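Local coordinates for DNA translocase coupling protein (Clostridium perfringens, PDB 6O1Y) that binds ATP in a P-loop NTPase domain of the FtsK/SpoIIIE family and probably binds DNA, as expected of a DNA translocase coupling protein, at residues E189-Y194 / I229-D234; D234-L239 / L274-Q279; P321-R326 / Q337-Y342. All coordinates share one frame; numbering follows the deposited sequence.

The chain is one piece of a longer membrane protein and includes its nucleotide-binding domain; all three contacts reach the same mixed sheet and the same ATP. Contacts 1 and 2 share D234, and their centres lie about 11 Å apart. Their strands, 229-233 and 272-278, are neighbours joined by backbone pairs such as I233 N to C275 O at 2.8 Å, a probable hydrogen bond. Contact 1 packs a helix on the first strand, whereas contact 2 ties the residues leaving that strand to the end of the second, near the gamma-phosphate. Contact 3, with its centre about 20 Å from that of contact 2, holds the adenine at the other end of the nucleotide.

Contact 1 (E189-Y194 / I229-D234); sequences EKLFKY and IIVVID. With ATP (adenosine-5'-triphosphate), chain C.
L191, F192 and Y194 of helix 185-209 lean on I229, V231 and I233, the alternate residues that face the helix from strand 229-233. No hydrogen bond crosses; the contact is made entirely by side-chain packing, and the axes of helix segment 189-194 and strand 229-233 come within 11.9 Å and run at 142°, closer to antiparallel than to parallel. The CB of L191 is directed toward the strand. Its CG lies opposite the backbone N (chi1 167°), which sends CD2 alongside V231 CG2, 4.1 Å away, the two side chains passing in opposite directions. The F192 ring reaches further along the strand, and its CZ meets I233 CD1 at 4.1 Å; that methyl sits at the ring edge, near the ring plane. At the other end Y194 crosses I229 at a slant, bringing OH to 4.0 Å from I229 CD1. A tyrosine suits this margin, since the ring can pack on isoleucine while the residue stays partly exposed and also touches a bound glucose. Beta-branched I229, V231 and I233 favour the extended backbone, and D234 just beyond them forms a salt bridge with K166. This is the helix-on-sheet packing of the P-loop NTPase fold: helix 185-209 lies in the connection from strand 180-182 to strand 229-233, a beta-alpha-beta crossover that passes over strand 159-163.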
loop_
_atom_site.group_PDB
_atom_site.type_symbol
_atom_site.label_atom_id
_atom_site.label_comp_id
_atom_site.label_asym_id
_atom_site.label_seq_id
_atom_site.Cartn_x
_atom_site.Cartn_y
_atom_site.Cartn_z
ATOM N N GLU A 189 23.697 -9.315 2.927
ATOM C CA GLU A 189 24.000 -10.719 2.652
ATOM C C GLU A 189 23.999 -11.459 3.968
ATOM O O GLU A 189 23.301 -12.463 4.086
ATOM C CB GLU A 189 25.362 -10.873 1.948
ATOM C CG GLU A 189 25.468 -12.117 1.079
ATOM C CD GLU A 189 26.881 -12.622 0.870
ATOM O OE1 GLU A 189 27.829 -11.807 0.951
ATOM O OE2 GLU A 189 27.039 -13.841 0.628
ATOM N N LYS A 190 24.739 -10.935 4.973
ATOM C CA LYS A 190 24.795 -11.532 6.302
ATOM C C LYS A 190 23.389 -11.558 6.909
ATOM O O LYS A 190 22.973 -12.615 7.382
ATOM C CB LYS A 190 25.804 -10.823 7.253
ATOM C CG LYS A 190 27.194 -10.469 6.686
ATOM C CD LYS A 190 27.964 -11.612 5.977
ATOM C CE LYS A 190 29.159 -11.114 5.173
ATOM N NZ LYS A 190 28.783 -10.516 3.850
ATOM N N LEU A 191 22.635 -10.434 6.819
ATOM C CA LEU A 191 21.272 -10.344 7.351
ATOM C C LEU A 191 20.321 -11.326 6.723
ATOM O O LEU A 191 19.655 -12.042 7.455
ATOM C CB LEU A 191 20.669 -8.925 7.274
ATOM C CG LEU A 191 19.143 -8.825 7.536
ATOM C CD1 LEU A 191 18.807 -9.040 8.985
ATOM C CD2 LEU A 191 18.583 -7.504 7.081
ATOM N N PHE A 192 20.214 -11.345 5.397
ATOM C CA PHE A 192 19.268 -12.240 4.753
ATOM C C PHE A 192 19.622 -13.724 4.910
ATOM O O PHE A 192 18.690 -14.533 4.957
ATOM C CB PHE A 192 19.023 -11.852 3.297
ATOM C CG PHE A 192 17.976 -10.773 3.214
ATOM C CD1 PHE A 192 16.626 -11.083 3.336
ATOM C CD2 PHE A 192 18.338 -9.441 3.081
ATOM C CE1 PHE A 192 15.655 -10.084 3.312
ATOM C CE2 PHE A 192 17.364 -8.436 3.038
ATOM C CZ PHE A 192 16.029 -8.764 3.158
ATOM N N LYS A 193 20.934 -14.079 5.055
ATOM C CA LYS A 193 21.367 -15.467 5.295
ATOM C C LYS A 193 20.867 -15.886 6.672
ATOM O O LYS A 193 20.368 -17.010 6.825
ATOM C CB LYS A 193 22.909 -15.625 5.239
ATOM C CG LYS A 193 23.453 -17.002 5.698
ATOM C CD LYS A 193 23.092 -18.149 4.723
ATOM C CE LYS A 193 23.381 -19.556 5.211
ATOM N NZ LYS A 193 22.515 -20.553 4.516
ATOM N N TYR A 194 21.028 -14.978 7.667
ATOM C CA TYR A 194 20.614 -15.173 9.044
ATOM C C TYR A 194 19.105 -15.364 9.106
ATOM O O TYR A 194 18.644 -16.291 9.760
ATOM C CB TYR A 194 21.063 -13.984 9.917
ATOM C CG TYR A 194 20.255 -13.821 11.182
ATOM C CD1 TYR A 194 20.422 -14.692 12.255
ATOM C CD2 TYR A 194 19.281 -12.834 11.289
ATOM C CE1 TYR A 194 19.659 -14.567 13.420
ATOM C CE2 TYR A 194 18.504 -12.704 12.446
ATOM C CZ TYR A 194 18.704 -13.568 13.514
ATOM O OH TYR A 194 17.957 -13.455 14.666
ATOM N N ILE A 229 9.908 -10.930 13.966
ATOM C CA ILE A 229 10.962 -10.186 13.290
ATOM C C ILE A 229 10.370 -9.355 12.167
ATOM O O ILE A 229 9.751 -9.894 11.252
ATOM C CB ILE A 229 12.201 -11.011 12.852
ATOM C CG1 ILE A 229 12.887 -11.661 14.074
ATOM C CG2 ILE A 229 13.175 -10.119 12.076
ATOM C CD1 ILE A 229 14.395 -11.876 13.989
ATOM N N ILE A 230 10.526 -8.030 12.273
ATOM C CA ILE A 230 10.070 -7.092 11.267
ATOM C C ILE A 230 11.275 -6.588 10.489
ATOM O O ILE A 230 12.162 -5.937 11.061
ATOM C CB ILE A 230 9.144 -5.967 11.824
ATOM C CG1 ILE A 230 8.730 -4.946 10.732
ATOM C CG2 ILE A 230 9.731 -5.252 13.059
ATOM C CD1 ILE A 230 7.916 -5.456 9.613
ATOM N N VAL A 231 11.335 -6.934 9.191
ATOM C CA VAL A 231 12.428 -6.475 8.346
ATOM C C VAL A 231 11.832 -5.614 7.209
ATOM O O VAL A 231 11.088 -6.102 6.355
ATOM C CB VAL A 231 13.427 -7.588 7.910
ATOM C CG1 VAL A 231 12.732 -8.785 7.267
ATOM C CG2 VAL A 231 14.537 -7.034 7.025
ATOM N N VAL A 232 12.113 -4.298 7.285
ATOM C CA VAL A 232 11.636 -3.279 6.359
ATOM C C VAL A 232 12.692 -2.877 5.350
ATOM O O VAL A 232 13.789 -2.462 5.724
ATOM C CB VAL A 232 11.035 -2.057 7.082
ATOM C CG1 VAL A 232 9.629 -2.353 7.578
ATOM C CG2 VAL A 232 11.923 -1.605 8.234
ATOM N N ILE A 233 12.340 -2.979 4.072
ATOM C CA ILE A 233 13.195 -2.654 2.927
ATOM C C ILE A 233 12.676 -1.386 2.253
ATOM O O ILE A 233 11.585 -1.414 1.680
ATOM C CB ILE A 233 13.242 -3.858 1.940
ATOM C CG1 ILE A 233 13.742 -5.129 2.627
ATOM C CG2 ILE A 233 14.046 -3.546 0.661
ATOM C CD1 ILE A 233 12.823 -6.225 2.453
ATOM N N ASP A 234 13.460 -0.281 2.326
ATOM C CA ASP A 234 13.101 1.030 1.773
ATOM C C ASP A 234 12.913 1.029 0.261
ATOM O O ASP A 234 12.009 1.700 -0.261
ATOM C CB ASP A 234 14.126 2.104 2.167
ATOM C CG ASP A 234 13.679 3.502 1.769
ATOM O OD1 ASP A 234 12.818 4.085 2.490
ATOM O OD2 ASP A 234 14.144 3.990 0.716
HETATM P PG ATP C . 10.696 7.420 0.692
HETATM O O1G ATP C . 11.184 8.234 1.861
HETATM O O2G ATP C . 10.888 5.896 0.918
HETATM O O3G ATP C . 11.420 7.798 -0.618
HETATM P PB ATP C . 8.206 8.773 -0.190
HETATM O O1B ATP C . 7.263 8.161 -1.153
HETATM O O2B ATP C . 9.112 9.772 -0.917
HETATM O O3B ATP C . 9.131 7.639 0.449
HETATM P PA ATP C . 7.635 10.067 2.404
HETATM O O1A ATP C . 9.090 10.101 2.695
HETATM O O2A ATP C . 6.957 9.002 3.271
HETATM O O3A ATP C . 7.384 9.596 0.901
HETATM O "O5'" ATP C . 6.980 11.503 2.779
HETATM C "C5'" ATP C . 6.301 12.330 1.813
HETATM C "C4'" ATP C . 5.646 13.525 2.465
HETATM O "O4'" ATP C . 4.302 13.681 1.948
HETATM C "C3'" ATP C . 5.489 13.512 3.985
HETATM O "O3'" ATP C . 6.666 13.936 4.663
HETATM C "C2'" ATP C . 4.299 14.455 4.175
HETATM O "O2'" ATP C . 4.642 15.836 4.082
HETATM C "C1'" ATP C . 3.419 14.016 3.005
HETATM N N9 ATP C . 2.571 12.863 3.314
HETATM C C8 ATP C . 2.923 11.538 3.349
HETATM N N7 ATP C . 1.987 10.748 3.819
HETATM C C5 ATP C . 0.940 11.612 4.102
HETATM C C6 ATP C . -0.330 11.408 4.684
HETATM N N6 ATP C . -0.777 10.217 5.080
HETATM N N1 ATP C . -1.118 12.491 4.875
HETATM C C2 ATP C . -0.666 13.691 4.491
HETATM N N3 ATP C . 0.511 14.006 3.936
HETATM C C4 ATP C . 1.279 12.915 3.778
#

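Contact 2 (D234-L239 / L274-Q279); sequences DELAEL and LCIGVQ. With ATP (adenosine-5'-triphosphate), chain C.
The sequence IIVVIDE, ending at D234 and E235, fits a Walker B motif, and this contact joins the residues at its end to the tip of the neighbouring strand 272-278. The chain leaves strand 229-233 close beside G277, with CA atoms of D234 and G277 5.0 Å apart. Because glycine has no side chain, the carbonyl of D234 can lie against it. L236 N then donates to G277 O at 3.0 Å, fastening the start of the next turn to the strand.

The E235 carboxylate uses both oxygens. OE1 reaches across to accept from Q279 N at 2.8 Å through its syn lone pair, while OE2 caps its own segment, accepting from A237 N at 3.1 Å through its anti lone pair, with an N-H...O angle of 165°. The second bond is a capping bond at the helix that begins near A237. A bend at chi2 (44°) folds the chain back so that the carboxylate can serve both amides, and these two grips should limit its rotation. Glutamate has the length for this, whereas the shorter D234, whose CB bond points away from strand 272-278, pairs with K166.

On the side facing the strand, L236 supplies the apolar part. Its CB lies 3.4 Å from I276 CG2, with CG and both methyls gathered around the same carbon, and V278 CG2 touches CB from further along the strand at 4.1 Å. Q279 follows the strand directly, beside T138 and K142 of the ATP site. A strand lying between the P-loop strand 132-135 and the probable Walker B strand 229-233, and followed by a polar residue, is typical of ASCE-type P-loop NTPases; Q279 is consistent with their sensor 1 position.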
loop_
_atom_site.group_PDB
_atom_site.type_symbol
_atom_site.label_atom_id
_atom_site.label_comp_id
_atom_site.label_asym_id
_atom_site.label_seq_id
_atom_site.Cartn_x
_atom_site.Cartn_y
_atom_site.Cartn_z
ATOM N N ASP A 234 13.460 -0.281 2.326
ATOM C CA ASP A 234 13.101 1.030 1.773
ATOM C C ASP A 234 12.913 1.029 0.261
ATOM O O ASP A 234 12.009 1.700 -0.261
ATOM C CB ASP A 234 14.126 2.104 2.167
ATOM C CG ASP A 234 13.679 3.502 1.769
ATOM O OD1 ASP A 234 12.818 4.085 2.490
ATOM O OD2 ASP A 234 14.144 3.990 0.716
ATOM N N GLU A 235 13.797 0.313 -0.440
ATOM C CA GLU A 235 13.693 0.207 -1.877
ATOM C C GLU A 235 14.056 -1.195 -2.282
ATOM O O GLU A 235 15.217 -1.598 -2.172
ATOM C CB GLU A 235 14.538 1.290 -2.599
ATOM C CG GLU A 235 14.389 1.309 -4.116
ATOM C CD GLU A 235 12.968 1.175 -4.633
ATOM O OE1 GLU A 235 12.164 2.106 -4.402
ATOM O OE2 GLU A 235 12.655 0.135 -5.254
ATOM N N LEU A 236 13.062 -1.953 -2.738
ATOM C CA LEU A 236 13.302 -3.317 -3.191
ATOM C C LEU A 236 14.434 -3.358 -4.235
ATOM O O LEU A 236 15.301 -4.222 -4.146
ATOM C CB LEU A 236 12.005 -3.930 -3.744
ATOM C CG LEU A 236 12.002 -5.413 -4.126
ATOM C CD1 LEU A 236 12.571 -6.308 -3.028
ATOM C CD2 LEU A 236 10.624 -5.853 -4.529
ATOM N N ALA A 237 14.470 -2.375 -5.149
ATOM C CA ALA A 237 15.459 -2.254 -6.234
ATOM C C ALA A 237 16.938 -2.273 -5.778
ATOM O O ALA A 237 17.814 -2.637 -6.570
ATOM C CB ALA A 237 15.175 -1.014 -7.076
ATOM N N GLU A 238 17.209 -1.901 -4.511
ATOM C CA GLU A 238 18.570 -1.909 -3.963
ATOM C C GLU A 238 19.085 -3.353 -3.825
ATOM O O GLU A 238 20.296 -3.591 -3.911
ATOM C CB GLU A 238 18.600 -1.207 -2.610
ATOM C CG GLU A 238 18.180 0.244 -2.691
ATOM C CD GLU A 238 18.232 1.038 -1.403
ATOM O OE1 GLU A 238 18.076 0.452 -0.305
ATOM O OE2 GLU A 238 18.424 2.269 -1.510
ATOM N N LEU A 239 18.147 -4.300 -3.617
ATOM C CA LEU A 239 18.387 -5.733 -3.482
ATOM C C LEU A 239 18.108 -6.447 -4.811
ATOM O O LEU A 239 18.773 -7.444 -5.123
ATOM C CB LEU A 239 17.480 -6.345 -2.387
ATOM C CG LEU A 239 17.391 -5.687 -0.988
ATOM C CD1 LEU A 239 16.387 -6.418 -0.130
ATOM C CD2 LEU A 239 18.729 -5.664 -0.273
ATOM N N LEU A 274 8.264 -9.213 6.086
ATOM C CA LEU A 274 8.922 -8.314 5.169
ATOM C C LEU A 274 7.987 -7.166 4.787
ATOM O O LEU A 274 6.876 -7.405 4.309
ATOM C CB LEU A 274 9.382 -9.059 3.888
ATOM C CG LEU A 274 10.088 -10.412 3.983
ATOM C CD1 LEU A 274 9.838 -11.180 2.744
ATOM C CD2 LEU A 274 11.571 -10.264 4.055
ATOM N N CYS A 275 8.452 -5.924 4.992
ATOM C CA CYS A 275 7.731 -4.723 4.588
ATOM C C CYS A 275 8.589 -3.972 3.622
ATOM O O CYS A 275 9.626 -3.427 3.979
ATOM C CB CYS A 275 7.294 -3.877 5.774
ATOM S SG CYS A 275 5.941 -4.615 6.716
ATOM N N ILE A 276 8.200 -4.064 2.360
ATOM C CA ILE A 276 8.962 -3.575 1.234
ATOM C C ILE A 276 8.304 -2.395 0.566
ATOM O O ILE A 276 7.127 -2.456 0.211
ATOM C CB ILE A 276 9.145 -4.740 0.223
ATOM C CG1 ILE A 276 9.543 -6.067 0.908
ATOM C CG2 ILE A 276 10.117 -4.366 -0.900
ATOM C CD1 ILE A 276 8.973 -7.262 0.274
ATOM N N GLY A 277 9.101 -1.353 0.359
ATOM C CA GLY A 277 8.739 -0.167 -0.396
ATOM C C GLY A 277 9.303 -0.258 -1.809
ATOM O O GLY A 277 10.392 -0.810 -2.021
ATOM N N VAL A 278 8.532 0.221 -2.804
ATOM C CA VAL A 278 8.950 0.234 -4.216
ATOM C C VAL A 278 8.575 1.565 -4.808
ATOM O O VAL A 278 7.398 1.914 -4.784
ATOM C CB VAL A 278 8.415 -0.931 -5.089
ATOM C CG1 VAL A 278 9.283 -1.114 -6.327
ATOM C CG2 VAL A 278 8.355 -2.236 -4.314
ATOM N N GLN A 279 9.572 2.323 -5.325
ATOM C CA GLN A 279 9.346 3.626 -5.970
ATOM C C GLN A 279 8.907 3.408 -7.400
ATOM O O GLN A 279 7.864 3.938 -7.781
ATOM C CB GLN A 279 10.604 4.522 -5.947
ATOM C CG GLN A 279 10.305 5.979 -6.330
ATOM C CD GLN A 279 11.359 6.636 -7.202
ATOM O OE1 GLN A 279 12.529 6.801 -6.823
ATOM N NE2 GLN A 279 10.947 7.066 -8.388
HETATM P PG ATP C . 10.696 7.420 0.692
HETATM O O1G ATP C . 11.184 8.234 1.861
HETATM O O2G ATP C . 10.888 5.896 0.918
HETATM O O3G ATP C . 11.420 7.798 -0.618
HETATM P PB ATP C . 8.206 8.773 -0.190
HETATM O O1B ATP C . 7.263 8.161 -1.153
HETATM O O2B ATP C . 9.112 9.772 -0.917
HETATM O O3B ATP C . 9.131 7.639 0.449
HETATM P PA ATP C . 7.635 10.067 2.404
HETATM O O1A ATP C . 9.090 10.101 2.695
HETATM O O2A ATP C . 6.957 9.002 3.271
HETATM O O3A ATP C . 7.384 9.596 0.901
HETATM O "O5'" ATP C . 6.980 11.503 2.779
HETATM C "C5'" ATP C . 6.301 12.330 1.813
HETATM C "C4'" ATP C . 5.646 13.525 2.465
HETATM O "O4'" ATP C . 4.302 13.681 1.948
HETATM C "C3'" ATP C . 5.489 13.512 3.985
HETATM O "O3'" ATP C . 6.666 13.936 4.663
HETATM C "C2'" ATP C . 4.299 14.455 4.175
HETATM O "O2'" ATP C . 4.642 15.836 4.082
HETATM C "C1'" ATP C . 3.419 14.016 3.005
HETATM N N9 ATP C . 2.571 12.863 3.314
HETATM C C8 ATP C . 2.923 11.538 3.349
HETATM N N7 ATP C . 1.987 10.748 3.819
HETATM C C5 ATP C . 0.940 11.612 4.102
HETATM C C6 ATP C . -0.330 11.408 4.684
HETATM N N6 ATP C . -0.777 10.217 5.080
HETATM N N1 ATP C . -1.118 12.491 4.875
HETATM C C2 ATP C . -0.666 13.691 4.491
HETATM N N3 ATP C . 0.511 14.006 3.936
HETATM C C4 ATP C . 1.279 12.915 3.778
#

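Contact 3 (P321-R326 / Q337-Y342); sequences PEVKGR and QFQAFY. With ATP (adenosine-5'-triphosphate), chain C.
A type II beta turn from V323 to R326 delivers the chain into strand 326-331, where R326 and Q339 form an antiparallel non-hydrogen-bonded pair with CA atoms 4.5 Å apart, and A340 N donates to G325 O at 2.8 Å. G325, with phi at 97°, occupies the turn position that suits glycine, and it leaves room for ATP N6 beside its CA.

Q339 is the polar hub. Its CG stands opposite the backbone N (chi1 174°) and a bend at chi2 swings the amide back over the turn. NE2 donates to K324 O at 3.3 Å in a nearly straight bond (172°) that lies in the carbonyl plane and in the amide's own plane, on a lone pair of the oxygen. OE1 in turn accepts from R326 NE at 3.1 Å; the guanidinium and amide planes are almost perpendicular, and OE1 is tilted out of the guanidinium plane. A glutamine fits here because one amide must both give and receive. R326 NH1 makes a weak bond to Q337 OE1, 3.3 Å away, and P321 CG rests on the same oxygen. V323 CG1 sits over one guanidinium face, toward its rim. NH2 of R326 goes to P95 O and NE2 of Q337 to T40 O.

Beyond this network lies the adenine. Its N6 donates weakly to A340 O at 2.7 Å, while the aliphatic part of K324 and the Y342 side chain approach the base from opposite faces, K324 CB lying 3.7 Å from ATP N3. A backbone carbonyl accepting from N6 is consistent with recognition of the adenine amino group, though the bond is weak; the grip of Q339 on K324 O and R326 NE would be expected to steady the turn beside the base.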
loop_
_atom_site.group_PDB
_atom_site.type_symbol
_atom_site.label_atom_id
_atom_site.label_comp_id
_atom_site.label_asym_id
_atom_site.label_seq_id
_atom_site.Cartn_x
_atom_site.Cartn_y
_atom_site.Cartn_z
ATOM N N PRO A 321 -7.964 9.670 -6.473
ATOM C CA PRO A 321 -8.057 11.128 -6.266
ATOM C C PRO A 321 -6.715 11.688 -5.765
ATOM O O PRO A 321 -6.090 11.055 -4.913
ATOM C CB PRO A 321 -9.170 11.266 -5.212
ATOM C CG PRO A 321 -9.296 9.934 -4.577
ATOM C CD PRO A 321 -8.951 8.951 -5.640
ATOM N N GLU A 322 -6.226 12.810 -6.336
ATOM C CA GLU A 322 -4.919 13.363 -5.949
ATOM C C GLU A 322 -4.923 13.966 -4.526
ATOM O O GLU A 322 -4.988 15.180 -4.359
ATOM C CB GLU A 322 -4.373 14.350 -7.008
ATOM C CG GLU A 322 -2.851 14.486 -7.012
ATOM C CD GLU A 322 -2.231 15.253 -5.853
ATOM O OE1 GLU A 322 -2.411 16.493 -5.796
ATOM O OE2 GLU A 322 -1.576 14.615 -4.993
ATOM N N VAL A 323 -4.827 13.094 -3.508
ATOM C CA VAL A 323 -4.836 13.448 -2.086
ATOM C C VAL A 323 -3.619 12.800 -1.402
ATOM O O VAL A 323 -3.491 11.580 -1.421
ATOM C CB VAL A 323 -6.174 13.030 -1.416
ATOM C CG1 VAL A 323 -6.160 13.329 0.071
ATOM C CG2 VAL A 323 -7.367 13.709 -2.078
ATOM N N LYS A 324 -2.724 13.623 -0.808
ATOM C CA LYS A 324 -1.510 13.173 -0.109
ATOM C C LYS A 324 -1.855 12.183 0.965
ATOM O O LYS A 324 -2.573 12.515 1.920
ATOM C CB LYS A 324 -0.756 14.348 0.516
ATOM C CG LYS A 324 0.742 14.331 0.237
ATOM C CD LYS A 324 1.316 15.758 0.247
ATOM C CE LYS A 324 0.834 16.667 -0.882
ATOM N NZ LYS A 324 0.853 18.097 -0.491
ATOM N N GLY A 325 -1.394 10.956 0.757
ATOM C CA GLY A 325 -1.615 9.849 1.678
ATOM C C GLY A 325 -2.777 8.965 1.296
ATOM O O GLY A 325 -3.130 8.063 2.061
ATOM N N ARG A 326 -3.390 9.222 0.125
ATOM C CA ARG A 326 -4.503 8.411 -0.362
ATOM C C ARG A 326 -3.920 7.296 -1.219
ATOM O O ARG A 326 -3.258 7.535 -2.250
ATOM C CB ARG A 326 -5.546 9.253 -1.113
ATOM C CG ARG A 326 -6.860 8.556 -1.434
ATOM C CD ARG A 326 -7.770 8.324 -0.234
ATOM N NE ARG A 326 -8.128 9.514 0.558
ATOM C CZ ARG A 326 -9.071 10.393 0.236
ATOM N NH1 ARG A 326 -9.693 10.315 -0.934
ATOM N NH2 ARG A 326 -9.349 11.399 1.048
ATOM N N GLN A 337 -9.991 1.444 -1.352
ATOM C CA GLN A 337 -9.414 2.794 -1.217
ATOM C C GLN A 337 -9.281 3.222 0.255
ATOM O O GLN A 337 -10.263 3.173 1.009
ATOM C CB GLN A 337 -10.267 3.839 -1.991
ATOM C CG GLN A 337 -9.471 5.030 -2.534
ATOM C CD GLN A 337 -10.269 6.292 -2.821
ATOM O OE1 GLN A 337 -9.865 7.383 -2.444
ATOM N NE2 GLN A 337 -11.389 6.204 -3.519
ATOM N N PHE A 338 -8.073 3.671 0.655
ATOM C CA PHE A 338 -7.857 4.105 2.041
ATOM C C PHE A 338 -6.942 5.295 2.187
ATOM O O PHE A 338 -6.024 5.474 1.390
ATOM C CB PHE A 338 -7.347 2.939 2.919
ATOM C CG PHE A 338 -5.845 2.740 2.982
ATOM C CD1 PHE A 338 -5.181 2.036 1.991
ATOM C CD2 PHE A 338 -5.106 3.226 4.055
ATOM C CE1 PHE A 338 -3.803 1.806 2.077
ATOM C CE2 PHE A 338 -3.723 3.024 4.121
ATOM C CZ PHE A 338 -3.076 2.328 3.123
ATOM N N GLN A 339 -7.143 6.052 3.265
ATOM C CA GLN A 339 -6.303 7.192 3.608
ATOM C C GLN A 339 -5.301 6.730 4.664
ATOM O O GLN A 339 -5.674 6.464 5.814
ATOM C CB GLN A 339 -7.151 8.407 4.090
ATOM C CG GLN A 339 -6.355 9.628 4.626
ATOM C CD GLN A 339 -5.464 10.342 3.613
ATOM O OE1 GLN A 339 -5.706 10.352 2.388
ATOM N NE2 GLN A 339 -4.411 10.978 4.120
ATOM N N ALA A 340 -4.031 6.641 4.264
ATOM C CA ALA A 340 -2.939 6.254 5.155
ATOM C C ALA A 340 -2.720 7.303 6.260
ATOM O O ALA A 340 -2.725 8.508 5.986
ATOM C CB ALA A 340 -1.657 6.046 4.357
ATOM N N PHE A 341 -2.558 6.837 7.515
ATOM C CA PHE A 341 -2.280 7.694 8.663
ATOM C C PHE A 341 -0.983 8.432 8.364
ATOM O O PHE A 341 -0.109 7.878 7.684
ATOM C CB PHE A 341 -2.045 6.847 9.938
ATOM C CG PHE A 341 -3.170 5.994 10.477
ATOM C CD1 PHE A 341 -4.436 6.528 10.680
ATOM C CD2 PHE A 341 -2.937 4.691 10.879
ATOM C CE1 PHE A 341 -5.467 5.749 11.212
ATOM C CE2 PHE A 341 -3.961 3.921 11.440
ATOM C CZ PHE A 341 -5.220 4.454 11.604
ATOM N N TYR A 342 -0.849 9.673 8.841
ATOM C CA TYR A 342 0.395 10.390 8.645
ATOM C C TYR A 342 1.234 10.165 9.868
ATOM O O TYR A 342 0.863 10.567 10.968
ATOM C CB TYR A 342 0.214 11.879 8.295
ATOM C CG TYR A 342 1.534 12.611 8.124
ATOM C CD1 TYR A 342 2.568 12.064 7.370
ATOM C CD2 TYR A 342 1.749 13.848 8.720
ATOM C CE1 TYR A 342 3.801 12.701 7.262
ATOM C CE2 TYR A 342 2.968 14.513 8.587
ATOM C CZ TYR A 342 3.996 13.929 7.868
ATOM O OH TYR A 342 5.206 14.569 7.752
HETATM P PG ATP C . 10.696 7.420 0.692
HETATM O O1G ATP C . 11.184 8.234 1.861
HETATM O O2G ATP C . 10.888 5.896 0.918
HETATM O O3G ATP C . 11.420 7.798 -0.618
HETATM P PB ATP C . 8.206 8.773 -0.190
HETATM O O1B ATP C . 7.263 8.161 -1.153
HETATM O O2B ATP C . 9.112 9.772 -0.917
HETATM O O3B ATP C . 9.131 7.639 0.449
HETATM P PA ATP C . 7.635 10.067 2.404
HETATM O O1A ATP C . 9.090 10.101 2.695
HETATM O O2A ATP C . 6.957 9.002 3.271
HETATM O O3A ATP C . 7.384 9.596 0.901
HETATM O "O5'" ATP C . 6.980 11.503 2.779
HETATM C "C5'" ATP C . 6.301 12.330 1.813
HETATM C "C4'" ATP C . 5.646 13.525 2.465
HETATM O "O4'" ATP C . 4.302 13.681 1.948
HETATM C "C3'" ATP C . 5.489 13.512 3.985
HETATM O "O3'" ATP C . 6.666 13.936 4.663
HETATM C "C2'" ATP C . 4.299 14.455 4.175
HETATM O "O2'" ATP C . 4.642 15.836 4.082
HETATM C "C1'" ATP C . 3.419 14.016 3.005
HETATM N N9 ATP C . 2.571 12.863 3.314
HETATM C C8 ATP C . 2.923 11.538 3.349
HETATM N N7 ATP C . 1.987 10.748 3.819
HETATM C C5 ATP C . 0.940 11.612 4.102
HETATM C C6 ATP C . -0.330 11.408 4.684
HETATM N N6 ATP C . -0.777 10.217 5.080
HETATM N N1 ATP C . -1.118 12.491 4.875
HETATM C C2 ATP C . -0.666 13.691 4.491
HETATM N N3 ATP C . 0.511 14.006 3.936
HETATM C C4 ATP C . 1.279 12.915 3.778
#